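Local coordinates for Serine/threonine-protein kinase Tel1 (Chaetomium thermophilum, PDB 6SKY) that phosphorylates serine and threonine residues of proteins using ATP and probably acts as a sensor that activates checkpoint signalling after DNA damage, at residues E1564-K1567 and D1568-R1571; G2815-R2818 and R2819-F2823. All blocks are in the same frame, centred on the assembly; numbering follows the deposited sequence.

Contact 1 of 2, residues E1564-K1567 and D1568-R1571; sequences EILK and DWGR
Helix 1557-1569 ends at this contact, where Lys1567 and Leu1566 meet the residues that close the last turn. Asp1568 N donates to Glu1564 O at 2.9 Å, and Trp1569 N to Ile1565 O, also at 2.9 Å. One step on, the bond from Gly1570 N to Leu1566 O is weak at 3.3 Å, consistent with Gly1570 being the first residue to leave helical backbone angles (phi -88°, psi 96°). Past this helix C-terminus the Arg1571 side chain, extended from CG to NE, folds back obliquely across Lys1567, with one guanidinium face over Lys1567 C and Asp1568 CA. Arg1571 NH2 lies 3.3 Å from Lys1567 CE and 3.6 Å from Lys1567 CG, so it touches the aliphatic part of the lysine; the like-charged Lys1567 NZ is 4.3 Å from Arg1571 NH2. Arg1571 NH1 forms a long salt bridge, 3.9 Å, with Asp1568 OD1, which also accepts a hydrogen bond from Leu1575 N. With CG anti to the backbone N (chi1 -166°), the Trp1569 indole is carried out toward helices 1606-1619 and 1578-1588, and its CE3 grazes Leu1566 CD2 obliquely at 4.4 Å. Trp1569 also makes a cation-pi contact with Arg1581 and packs on Val1615.

Contact 2 of 2, residues G2815-R2818 and R2819-F2823; sequences GVFR and RCCEF
Four i to i+4 backbone bonds carry the first two turns of helix 2816-2828, from Arg2819 N to Gly2815 O at 3.2 Å through Glu2822 N to Arg2818 O at 3.0 Å. Gly2815 holds the N-cap position with a positive phi of 97°, where a side chain would collide with the preceding carbonyl oxygen. Cys2821 SG makes a sulfur-aromatic contact 3.8 Å from the centroid of the Phe2817 ring and 20° off its normal, hence over the face near CZ. With Phe2817 CG anti to the backbone N (chi1 178°), the ring swings forward along the helix, and Cys2821 SG, set beside its own backbone N, meets its face. Val2816 CG1 approaches Cys2820 SG at 4.0 Å. Arg2818 and Glu2822 cross, Arg2818 CG lying 3.9 Å from Glu2822 OE2, but form no ion pair (Arg2818 NE to Glu2822 OE2 5.8 Å); the guanidinium makes a weak hydrogen bond from NH2 to Asn2921 OD1 and a long, weak ion pair with Glu2814. Arg2819 forms a salt bridge with Asp1928 and a cation-pi contact with Tyr1931. Phe2817 and Cys2821 both pack against helices 2732-2755 and 2916-2927, through Ala2747 and Ile2924 for the ring and Met2751 and Val2920 for Cys2821.

Contacts 1 and 2 lie in series along the chain and do not touch: their centres are 43 Å apart and their nearest atoms about 33 Å. One, 1564-1571, is the C-terminal end of a helix; the other, 2815-2823, is the N-terminal start of another. The surroundings of contact 1, packed among helices 1530-1543, 1578-1588 and 1606-1619, are consistent with the alpha-solenoid part of the chain. Contact 2 belongs to the kinase region, next to helix 2916-2927 in the FATC segment. Both lie away from the nucleotide pocket that includes Lys2610 and His2764 and from the magnesium site of Asn2765 and Asp2779, so neither contributes a ligand-binding residue.

Contact 1 of 2, residues E1564-K1567 and D1568-R1571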
loop_
_atom_site.group_PDB
_atom_site.type_symbol
_atom_site.label_atom_id
_atom_site.label_comp_id
_atom_site.label_asym_id
_atom_site.label_seq_id
_atom_site.Cartn_x
_atom_site.Cartn_y
_atom_site.Cartn_z
ATOM N N GLU A 1564 22.842 43.671 -28.867
ATOM C CA GLU A 1564 22.459 43.697 -30.275
ATOM C C GLU A 1564 23.062 42.528 -31.035
ATOM O O GLU A 1564 22.377 41.883 -31.831
ATOM C CB GLU A 1564 22.886 45.015 -30.916
ATOM C CG GLU A 1564 22.041 46.213 -30.532
ATOM C CD GLU A 1564 20.653 46.172 -31.141
ATOM O OE1 GLU A 1564 20.401 45.310 -32.008
ATOM O OE2 GLU A 1564 19.810 47.007 -30.753
ATOM N N ILE A 1565 24.344 42.246 -30.806
ATOM C CA ILE A 1565 24.999 41.127 -31.477
ATOM C C ILE A 1565 24.327 39.812 -31.111
ATOM O O ILE A 1565 24.093 38.958 -31.971
ATOM C CB ILE A 1565 26.495 41.102 -31.131
ATOM C CG1 ILE A 1565 27.191 42.323 -31.708
ATOM C CG2 ILE A 1565 27.131 39.844 -31.652
ATOM C CD1 ILE A 1565 28.588 42.484 -31.213
ATOM N N LEU A 1566 24.006 39.626 -29.832
ATOM C CA LEU A 1566 23.371 38.384 -29.410
ATOM C C LEU A 1566 21.971 38.258 -29.991
ATOM O O LEU A 1566 21.607 37.211 -30.534
ATOM C CB LEU A 1566 23.331 38.302 -27.887
ATOM C CG LEU A 1566 24.665 38.229 -27.152
ATOM C CD1 LEU A 1566 24.414 38.131 -25.674
ATOM C CD2 LEU A 1566 25.486 37.061 -27.635
ATOM N N LYS A 1567 21.168 39.317 -29.888
ATOM C CA LYS A 1567 19.823 39.290 -30.444
ATOM C C LYS A 1567 19.837 39.053 -31.947
ATOM O O LYS A 1567 18.942 38.391 -32.478
ATOM C CB LYS A 1567 19.117 40.600 -30.104
ATOM C CG LYS A 1567 17.755 40.784 -30.721
ATOM C CD LYS A 1567 17.145 42.091 -30.238
ATOM C CE LYS A 1567 15.769 42.324 -30.835
ATOM N NZ LYS A 1567 15.117 43.541 -30.277
ATOM N N ASP A 1568 20.848 39.574 -32.644
ATOM C CA ASP A 1568 20.966 39.363 -34.079
ATOM C C ASP A 1568 21.416 37.948 -34.403
ATOM O O ASP A 1568 21.030 37.396 -35.437
ATOM C CB ASP A 1568 21.947 40.378 -34.659
ATOM C CG ASP A 1568 22.296 40.097 -36.098
ATOM O OD1 ASP A 1568 21.506 40.478 -36.985
ATOM O OD2 ASP A 1568 23.361 39.499 -36.343
ATOM N N TRP A 1569 22.237 37.355 -33.539
ATOM C CA TRP A 1569 22.726 36.001 -33.764
ATOM C C TRP A 1569 21.575 35.014 -33.860
ATOM O O TRP A 1569 21.527 34.183 -34.772
ATOM C CB TRP A 1569 23.676 35.622 -32.637
ATOM C CG TRP A 1569 24.508 34.435 -32.876
ATOM C CD1 TRP A 1569 24.293 33.446 -33.774
ATOM C CD2 TRP A 1569 25.715 34.106 -32.196
ATOM N NE1 TRP A 1569 25.292 32.513 -33.698
ATOM C CE2 TRP A 1569 26.182 32.902 -32.735
ATOM C CE3 TRP A 1569 26.449 34.723 -31.184
ATOM C CZ2 TRP A 1569 27.344 32.298 -32.295
ATOM C CZ3 TRP A 1569 27.599 34.124 -30.752
ATOM C CH2 TRP A 1569 28.039 32.923 -31.303
ATOM N N GLY A 1570 20.635 35.087 -32.926
ATOM C CA GLY A 1570 19.477 34.224 -32.995
ATOM C C GLY A 1570 18.372 34.851 -33.812
ATOM O O GLY A 1570 17.571 35.630 -33.292
ATOM N N ARG A 1571 18.312 34.492 -35.090
ATOM C CA ARG A 1571 17.368 35.048 -36.052
ATOM C C ARG A 1571 17.444 34.194 -37.309
ATOM O O ARG A 1571 18.240 33.255 -37.397
ATOM C CB ARG A 1571 17.669 36.511 -36.374
ATOM C CG ARG A 1571 16.833 37.512 -35.613
ATOM C CD ARG A 1571 17.274 38.920 -35.935
ATOM N NE ARG A 1571 16.856 39.874 -34.917
ATOM C CZ ARG A 1571 17.188 41.160 -34.923
ATOM N NH1 ARG A 1571 17.943 41.646 -35.897
ATOM N NH2 ARG A 1571 16.768 41.961 -33.956
#

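Contact 2 of 2, residues G2815-R2818 and R2819-F2823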
loop_
_atom_site.group_PDB
_atom_site.type_symbol
_atom_site.label_atom_id
_atom_site.label_comp_id
_atom_site.label_asym_id
_atom_site.label_seq_id
_atom_site.Cartn_x
_atom_site.Cartn_y
_atom_site.Cartn_z
ATOM N N GLY A 2815 7.841 -1.820 -22.251
ATOM C CA GLY A 2815 8.536 -0.558 -22.195
ATOM C C GLY A 2815 7.603 0.621 -22.200
ATOM O O GLY A 2815 6.821 0.783 -21.273
ATOM N N VAL A 2816 7.653 1.439 -23.246
ATOM C CA VAL A 2816 6.904 2.687 -23.243
ATOM C C VAL A 2816 5.409 2.426 -23.344
ATOM O O VAL A 2816 4.611 3.055 -22.645
ATOM C CB VAL A 2816 7.403 3.604 -24.370
ATOM C CG1 VAL A 2816 6.616 4.881 -24.408
ATOM C CG2 VAL A 2816 8.852 3.902 -24.183
ATOM N N PHE A 2817 5.000 1.491 -24.197
ATOM C CA PHE A 2817 3.575 1.292 -24.429
ATOM C C PHE A 2817 2.884 0.746 -23.193
ATOM O O PHE A 2817 1.841 1.255 -22.782
ATOM C CB PHE A 2817 3.351 0.361 -25.615
ATOM C CG PHE A 2817 1.911 0.078 -25.887
ATOM C CD1 PHE A 2817 1.104 1.031 -26.454
ATOM C CD2 PHE A 2817 1.361 -1.138 -25.567
ATOM C CE1 PHE A 2817 -0.209 0.778 -26.694
ATOM C CE2 PHE A 2817 0.047 -1.387 -25.807
ATOM C CZ PHE A 2817 -0.737 -0.428 -26.370
ATOM N N ARG A 2818 3.447 -0.291 -22.584
ATOM C CA ARG A 2818 2.795 -0.915 -21.442
ATOM C C ARG A 2818 2.812 -0.006 -20.222
ATOM O O ARG A 2818 1.817 0.083 -19.494
ATOM C CB ARG A 2818 3.472 -2.240 -21.145
ATOM C CG ARG A 2818 2.629 -3.189 -20.378
ATOM C CD ARG A 2818 3.326 -4.503 -20.216
ATOM N NE ARG A 2818 3.405 -5.232 -21.471
ATOM C CZ ARG A 2818 2.570 -6.197 -21.822
ATOM N NH1 ARG A 2818 2.717 -6.807 -22.980
ATOM N NH2 ARG A 2818 1.592 -6.550 -21.011
ATOM N N ARG A 2819 3.914 0.703 -19.997
ATOM C CA ARG A 2819 3.974 1.633 -18.879
ATOM C C ARG A 2819 3.012 2.792 -19.071
ATOM O O ARG A 2819 2.394 3.250 -18.110
ATOM C CB ARG A 2819 5.392 2.151 -18.694
ATOM C CG ARG A 2819 6.392 1.102 -18.319
ATOM C CD ARG A 2819 6.845 1.252 -16.910
ATOM N NE ARG A 2819 7.525 2.515 -16.688
ATOM C CZ ARG A 2819 7.842 2.975 -15.488
ATOM N NH1 ARG A 2819 8.458 4.137 -15.361
ATOM N NH2 ARG A 2819 7.533 2.274 -14.415
ATOM N N CYS A 2820 2.862 3.279 -20.299
ATOM C CA CYS A 2820 1.953 4.393 -20.516
ATOM C C CYS A 2820 0.501 3.958 -20.469
ATOM O O CYS A 2820 -0.350 4.724 -20.016
ATOM C CB CYS A 2820 2.270 5.077 -21.840
ATOM S SG CYS A 2820 3.766 6.054 -21.786
ATOM N N CYS A 2821 0.200 2.736 -20.906
ATOM C CA CYS A 2821 -1.122 2.168 -20.680
ATOM C C CYS A 2821 -1.439 2.095 -19.197
ATOM O O CYS A 2821 -2.545 2.444 -18.776
ATOM C CB CYS A 2821 -1.210 0.780 -21.304
ATOM S SG CYS A 2821 -1.475 0.732 -23.054
ATOM N N GLU A 2822 -0.478 1.662 -18.384
ATOM C CA GLU A 2822 -0.721 1.547 -16.949
ATOM C C GLU A 2822 -0.888 2.906 -16.289
ATOM O O GLU A 2822 -1.759 3.071 -15.435
ATOM C CB GLU A 2822 0.404 0.762 -16.289
ATOM C CG GLU A 2822 0.303 -0.723 -16.516
ATOM C CD GLU A 2822 1.596 -1.449 -16.244
ATOM O OE1 GLU A 2822 2.520 -0.833 -15.685
ATOM O OE2 GLU A 2822 1.696 -2.641 -16.597
ATOM N N PHE A 2823 -0.079 3.895 -16.666
ATOM C CA PHE A 2823 -0.246 5.233 -16.103
ATOM C C PHE A 2823 -1.582 5.842 -16.500
ATOM O O PHE A 2823 -2.265 6.448 -15.670
ATOM C CB PHE A 2823 0.889 6.148 -16.546
ATOM C CG PHE A 2823 2.210 5.795 -15.965
ATOM C CD1 PHE A 2823 2.326 5.445 -14.643
ATOM C CD2 PHE A 2823 3.342 5.808 -16.744
ATOM C CE1 PHE A 2823 3.543 5.114 -14.113
ATOM C CE2 PHE A 2823 4.557 5.474 -16.214
ATOM C CZ PHE A 2823 4.654 5.128 -14.900
#